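Local coordinates for protein particle-associated glycoside hydrolase (Acinetobacter phage Fri1, PDB 6C72) that probably cleaves the capsular polysaccharide of Acinetobacter baumannii as the phage's trimeric tailspike depolymerase during entry into the host, at residues A141-V147 / V196-S202. Numbering follows the deposited sequence.
Sequences AKSNVEV and VTGAGVS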
loop_
_atom_site.group_PDB
_atom_site.type_symbol
_atom_site.label_atom_id
_atom_site.label_comp_id
_atom_site.label_asym_id
_atom_site.label_seq_id
_atom_site.Cartn_x
_atom_site.Cartn_y
_atom_site.Cartn_z
ATOM N N ALA A 141 1.293 11.394 30.306
ATOM C CA ALA A 141 0.595 12.028 29.197
ATOM C C ALA A 141 -0.898 12.153 29.503
ATOM O O ALA A 141 -1.489 11.333 30.221
ATOM C CB ALA A 141 0.804 11.234 27.904
ATOM N N LYS A 142 -1.505 13.203 28.963
ATOM C CA LYS A 142 -2.933 13.436 29.084
ATOM C C LYS A 142 -3.497 13.692 27.691
ATOM O O LYS A 142 -2.784 14.128 26.789
ATOM C CB LYS A 142 -3.215 14.614 30.030
ATOM C CG LYS A 142 -2.668 14.415 31.446
ATOM C CD LYS A 142 -3.159 13.098 32.046
ATOM C CE LYS A 142 -2.347 12.660 33.266
ATOM N NZ LYS A 142 -2.700 13.440 34.495
ATOM N N SER A 143 -4.794 13.459 27.527
ATOM C CA SER A 143 -5.369 13.408 26.186
ATOM C C SER A 143 -5.206 14.735 25.442
ATOM O O SER A 143 -5.363 15.821 26.011
ATOM C CB SER A 143 -6.843 13.008 26.248
ATOM O OG SER A 143 -6.972 11.669 26.696
ATOM N N ASN A 144 -4.840 14.629 24.161
ATOM C CA ASN A 144 -4.760 15.770 23.256
ATOM C C ASN A 144 -3.729 16.801 23.723
ATOM O O ASN A 144 -3.863 17.998 23.459
ATOM C CB ASN A 144 -6.140 16.407 23.059
ATOM C CG ASN A 144 -7.182 15.400 22.584
ATOM O OD1 ASN A 144 -8.244 15.242 23.198
ATOM N ND2 ASN A 144 -6.881 14.706 21.496
ATOM N N VAL A 145 -2.706 16.351 24.443
ATOM C CA VAL A 145 -1.580 17.192 24.824
ATOM C C VAL A 145 -0.315 16.600 24.223
ATOM O O VAL A 145 -0.087 15.388 24.324
ATOM C CB VAL A 145 -1.444 17.318 26.351
ATOM C CG1 VAL A 145 -0.136 18.036 26.709
ATOM C CG2 VAL A 145 -2.665 18.042 26.934
ATOM N N GLU A 146 0.498 17.451 23.603
ATOM C CA GLU A 146 1.785 17.071 23.042
ATOM C C GLU A 146 2.895 17.807 23.787
ATOM O O GLU A 146 2.804 19.019 24.001
ATOM C CB GLU A 146 1.847 17.405 21.546
ATOM C CG GLU A 146 3.235 17.263 20.918
ATOM C CD GLU A 146 3.294 17.803 19.496
ATOM O OE1 GLU A 146 2.233 18.153 18.926
ATOM O OE2 GLU A 146 4.410 17.891 18.942
ATOM N N VAL A 147 3.942 17.079 24.163
ATOM C CA VAL A 147 5.136 17.656 24.772
ATOM C C VAL A 147 6.143 17.881 23.655
ATOM O O VAL A 147 6.426 16.961 22.878
ATOM C CB VAL A 147 5.708 16.745 25.870
ATOM C CG1 VAL A 147 7.030 17.280 26.376
ATOM C CG2 VAL A 147 4.720 16.610 27.022
ATOM N N VAL A 196 -5.863 7.437 27.467
ATOM C CA VAL A 196 -5.302 8.718 27.051
ATOM C C VAL A 196 -5.123 8.687 25.535
ATOM O O VAL A 196 -4.422 7.821 24.999
ATOM C CB VAL A 196 -3.980 9.019 27.777
ATOM C CG1 VAL A 196 -3.267 10.182 27.111
ATOM C CG2 VAL A 196 -4.255 9.332 29.265
ATOM N N THR A 197 -5.785 9.612 24.844
ATOM C CA THR A 197 -5.896 9.604 23.398
ATOM C C THR A 197 -5.328 10.882 22.805
ATOM O O THR A 197 -5.505 11.967 23.365
ATOM C CB THR A 197 -7.356 9.490 22.972
ATOM O OG1 THR A 197 -8.105 10.562 23.563
ATOM C CG2 THR A 197 -7.942 8.150 23.404
ATOM N N GLY A 198 -4.691 10.756 21.640
ATOM C CA GLY A 198 -4.253 11.931 20.913
ATOM C C GLY A 198 -3.102 12.677 21.542
ATOM O O GLY A 198 -2.916 13.856 21.256
ATOM N N ALA A 199 -2.363 12.036 22.438
ATOM C CA ALA A 199 -1.169 12.619 23.009
ATOM C C ALA A 199 -0.007 12.480 22.034
ATOM O O ALA A 199 -0.062 11.712 21.072
ATOM C CB ALA A 199 -0.829 11.949 24.334
ATOM N N GLY A 200 1.074 13.210 22.318
ATOM C CA GLY A 200 2.239 13.150 21.464
ATOM C C GLY A 200 3.478 13.730 22.113
ATOM O O GLY A 200 3.443 14.284 23.213
ATOM N N VAL A 201 4.589 13.594 21.391
ATOM C CA VAL A 201 5.878 14.150 21.774
ATOM C C VAL A 201 6.640 14.445 20.495
ATOM O O VAL A 201 6.495 13.734 19.498
ATOM C CB VAL A 201 6.679 13.189 22.689
ATOM C CG1 VAL A 201 6.959 11.868 21.974
ATOM C CG2 VAL A 201 7.997 13.854 23.150
ATOM N N SER A 202 7.441 15.511 20.518
ATOM C CA SER A 202 8.220 15.837 19.328
ATOM C C SER A 202 9.399 16.735 19.663
ATOM O O SER A 202 9.450 17.380 20.720
ATOM C CB SER A 202 7.363 16.496 18.245
ATOM O OG SER A 202 7.010 17.801 18.601
HETATM O O HOH W 1 -9.184 9.867 26.046
HETATM O O HOH W 2 -8.416 12.466 21.905
#
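Glu146 sets CG trans to its own amide nitrogen (chi1 170°) and stays extended beyond it, which carries its carboxylate along strand 200-202 to Ser202, whereas Ser143 swings OG back beside its backbone N (chi1 -67°), facing the amide of Thr197. At the first site Ser202 OG donates to Glu146 OE2 over 2.6 Å, meeting that oxygen nearly along its C-O bond, while Glu146 CG lies 3.7 Å from Gly200 C, over a residue with no side chain to intervene. At the other end Thr197 N gives Ser143 OG an almost straight bond of 3.0 Å (169° at the hydrogen), and Asn144 N returns one to Thr197 O in the carbonyl plane. One water joins Ser143 OG to Thr197 OG1; a second joins Thr197 OG1 to Asn144 ND2, from which it accepts at 2.7 Å. Between these ends runs a parallel ladder: Gly200 N to Val145 O, Val147 N to Gly200 O, and Ser202 N to Val147 O at 2.9 Å. Next to the type II turn of residues 142-145, Ala141 CB rests 4.0 Å from Ala199 CB, and Val196 CG1 packs on the backbone of Lys142 and Ser143. Tyr190 and Trp181 cover Val147 and Val201, and Phe151 of a second subunit packs on Asn144. The pairing joins successive coils of the parallel beta-helix; strand 145-148 also pairs in parallel with 126-129, and 200-202 with 230-232. Ser143, Asn144, Thr197 and the two waters thus carry the bonding on into the turn, while beside the ladder the Ser202 hydroxyl fixes one end of the Glu146 carboxylate against the next strand.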